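Local structure of aerobactin synthase IucA (Klebsiella pneumoniae subsp. pneumoniae, 5JM8) at residues D376-K384 with V494-L503. The protein catalyses, as an NIS synthetase that binds ATP and magnesium, a ligation step in the biosynthesis of the siderophore aerobactin. Sequence-based numbering, arbitrary orientation.
Sequences DSLLVAAVK and VTAALGAAGL
L379 reaches across to helix 494-500 with a single methyl, CD2, which settles among V494, A497 and L498. With CG anti to the backbone N (chi1 172°), the isobutyl group extends from its own helix toward 494-500 and carries L379 CD2 to 4.1 Å from V494 CG1; A497 CB and L498 CG border the same methyl at similar range. The L379 and V494 side chains cross at roughly a right angle, and W401 of helix 394-420 packs against both.

The next residue, V380, presses its CG2 branch on A501 CB, 3.6 Å away, and the carbonyl O of A497 also borders this methyl. V383 continues the same apolar face, splitting its branches between two leucines, with CG2 4.0 Å from L498 CD2 and CG1 4.2 Å from L503 CD1. G502, with positive phi, closes a Schellman motif (G502 N to G499 O and L503 N to L498 O), after which L503 returns to the contact.

A water adds a polar link. S377, the N-cap of helix 378-390, accepts a weak capping bond from V380 N at OG, and the same OG is 2.9 Å from a water that also approaches A497 O, a leg so short that its exact geometry is doubtful.

With segment axes 9.6 Å apart and crossing at -73°, this is steep helix-on-helix packing, joining helices 378-390 and 475-500 beside helix 394-420 in the helical part of the synthetase, with the side chain of V494 about 11 Å from the bound ATP.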
loop_
_atom_site.group_PDB
_atom_site.type_symbol
_atom_site.label_atom_id
_atom_site.label_comp_id
_atom_site.label_asym_id
_atom_site.label_seq_id
_atom_site.Cartn_x
_atom_site.Cartn_y
_atom_site.Cartn_z
ATOM N N ASP A 376 -5.751 -15.354 -25.063
ATOM C CA ASP A 376 -4.362 -14.917 -24.984
ATOM C C ASP A 376 -3.612 -15.595 -23.850
ATOM O O ASP A 376 -4.075 -15.608 -22.712
ATOM C CB ASP A 376 -4.280 -13.401 -24.778
ATOM C CG ASP A 376 -4.821 -12.613 -25.953
ATOM O OD1 ASP A 376 -4.989 -13.191 -27.048
ATOM O OD2 ASP A 376 -5.063 -11.398 -25.779
ATOM N N SER A 377 -2.444 -16.147 -24.159
ATOM C CA SER A 377 -1.529 -16.585 -23.117
ATOM C C SER A 377 -1.100 -15.349 -22.331
ATOM O O SER A 377 -1.201 -14.227 -22.830
ATOM C CB SER A 377 -0.320 -17.308 -23.710
ATOM O OG SER A 377 0.467 -16.431 -24.493
ATOM N N LEU A 378 -0.632 -15.548 -21.103
ATOM C CA LEU A 378 -0.280 -14.428 -20.236
ATOM C C LEU A 378 0.922 -13.654 -20.769
ATOM O O LEU A 378 1.129 -12.493 -20.412
ATOM C CB LEU A 378 -0.003 -14.927 -18.821
ATOM C CG LEU A 378 -1.227 -15.483 -18.091
ATOM C CD1 LEU A 378 -0.816 -16.182 -16.804
ATOM C CD2 LEU A 378 -2.241 -14.378 -17.802
ATOM N N LEU A 379 1.711 -14.299 -21.622
ATOM C CA LEU A 379 2.808 -13.626 -22.308
ATOM C C LEU A 379 2.246 -12.648 -23.326
ATOM O O LEU A 379 2.686 -11.504 -23.414
ATOM C CB LEU A 379 3.727 -14.638 -22.995
ATOM C CG LEU A 379 4.810 -14.071 -23.918
ATOM C CD1 LEU A 379 5.706 -13.081 -23.186
ATOM C CD2 LEU A 379 5.637 -15.201 -24.511
ATOM N N VAL A 380 1.261 -13.108 -24.091
ATOM C CA VAL A 380 0.639 -12.296 -25.131
ATOM C C VAL A 380 -0.143 -11.142 -24.513
ATOM O O VAL A 380 -0.257 -10.071 -25.108
ATOM C CB VAL A 380 -0.288 -13.153 -26.020
ATOM C CG1 VAL A 380 -1.133 -12.281 -26.946
ATOM C CG2 VAL A 380 0.534 -14.138 -26.827
ATOM N N ALA A 381 -0.682 -11.372 -23.320
ATOM C CA ALA A 381 -1.372 -10.325 -22.574
ATOM C C ALA A 381 -0.398 -9.224 -22.167
ATOM O O ALA A 381 -0.755 -8.049 -22.146
ATOM C CB ALA A 381 -2.050 -10.910 -21.346
ATOM N N ALA A 382 0.831 -9.615 -21.844
ATOM C CA ALA A 382 1.869 -8.661 -21.474
ATOM C C ALA A 382 2.335 -7.860 -22.687
ATOM O O ALA A 382 2.354 -6.631 -22.659
ATOM C CB ALA A 382 3.042 -9.381 -20.833
ATOM N N VAL A 383 2.712 -8.571 -23.745
ATOM C CA VAL A 383 3.180 -7.946 -24.977
ATOM C C VAL A 383 2.156 -6.956 -25.519
ATOM O O VAL A 383 2.516 -5.899 -26.032
ATOM C CB VAL A 383 3.481 -9.009 -26.052
ATOM C CG1 VAL A 383 3.819 -8.355 -27.391
ATOM C CG2 VAL A 383 4.621 -9.902 -25.598
ATOM N N LYS A 384 0.881 -7.306 -25.407
ATOM C CA LYS A 384 -0.194 -6.424 -25.843
ATOM C C LYS A 384 -0.252 -5.155 -24.993
ATOM O O LYS A 384 -0.594 -4.084 -25.493
ATOM C CB LYS A 384 -1.533 -7.159 -25.794
ATOM C CG LYS A 384 -1.802 -8.008 -27.027
ATOM C CD LYS A 384 -3.061 -8.842 -26.871
ATOM C CE LYS A 384 -3.499 -9.440 -28.199
ATOM N NZ LYS A 384 -4.887 -9.972 -28.132
ATOM N N VAL A 494 8.591 -19.383 -25.904
ATOM C CA VAL A 494 8.333 -17.959 -26.068
ATOM C C VAL A 494 7.940 -17.664 -27.514
ATOM O O VAL A 494 6.917 -17.031 -27.769
ATOM C CB VAL A 494 9.568 -17.113 -25.668
ATOM C CG1 VAL A 494 9.371 -15.648 -26.023
ATOM C CG2 VAL A 494 9.854 -17.270 -24.186
ATOM N N THR A 495 8.753 -18.131 -28.456
ATOM C CA THR A 495 8.501 -17.879 -29.872
ATOM C C THR A 495 7.219 -18.572 -30.334
ATOM O O THR A 495 6.486 -18.044 -31.169
ATOM C CB THR A 495 9.681 -18.350 -30.748
ATOM O OG1 THR A 495 9.862 -19.764 -30.603
ATOM C CG2 THR A 495 10.965 -17.640 -30.347
ATOM N N ALA A 496 6.952 -19.751 -29.778
ATOM C CA ALA A 496 5.764 -20.524 -30.133
ATOM C C ALA A 496 4.485 -19.856 -29.646
ATOM O O ALA A 496 3.489 -19.813 -30.365
ATOM C CB ALA A 496 5.863 -21.929 -29.566
ATOM N N ALA A 497 4.516 -19.349 -28.418
ATOM C CA ALA A 497 3.376 -18.637 -27.853
ATOM C C ALA A 497 3.013 -17.436 -28.716
ATOM O O ALA A 497 1.844 -17.188 -28.995
ATOM C CB ALA A 497 3.682 -18.196 -26.437
ATOM N N LEU A 498 4.030 -16.695 -29.137
ATOM C CA LEU A 498 3.830 -15.508 -29.954
ATOM C C LEU A 498 3.417 -15.885 -31.370
ATOM O O LEU A 498 2.643 -15.174 -32.011
ATOM C CB LEU A 498 5.106 -14.667 -29.974
ATOM C CG LEU A 498 5.529 -14.156 -28.595
ATOM C CD1 LEU A 498 6.977 -13.708 -28.605
ATOM C CD2 LEU A 498 4.615 -13.026 -28.140
ATOM N N GLY A 499 3.943 -17.005 -31.855
ATOM C CA GLY A 499 3.556 -17.523 -33.152
ATOM C C GLY A 499 2.110 -17.972 -33.165
ATOM O O GLY A 499 1.380 -17.718 -34.123
ATOM N N ALA A 500 1.695 -18.636 -32.091
ATOM C CA ALA A 500 0.337 -19.154 -31.989
ATOM C C ALA A 500 -0.683 -18.022 -31.937
ATOM O O ALA A 500 -1.824 -18.186 -32.365
ATOM C CB ALA A 500 0.208 -20.035 -30.769
ATOM N N ALA A 501 -0.259 -16.873 -31.419
ATOM C CA ALA A 501 -1.128 -15.704 -31.315
ATOM C C ALA A 501 -1.141 -14.898 -32.612
ATOM O O ALA A 501 -1.903 -13.942 -32.751
ATOM C CB ALA A 501 -0.689 -14.825 -30.156
ATOM N N GLY A 502 -0.288 -15.279 -33.555
ATOM C CA GLY A 502 -0.257 -14.631 -34.854
ATOM C C GLY A 502 0.401 -13.263 -34.841
ATOM O O GLY A 502 0.090 -12.413 -35.677
ATOM N N LEU A 503 1.314 -13.047 -33.897
ATOM C CA LEU A 503 2.066 -11.798 -33.826
ATOM C C LEU A 503 3.213 -11.805 -34.834
ATOM O O LEU A 503 3.548 -10.773 -35.416
ATOM C CB LEU A 503 2.600 -11.577 -32.410
ATOM C CG LEU A 503 1.532 -11.417 -31.322
ATOM C CD1 LEU A 503 2.158 -11.307 -29.944
ATOM C CD2 LEU A 503 0.655 -10.210 -31.601
HETATM O O HOH W 1 0.193 -17.565 -27.116
#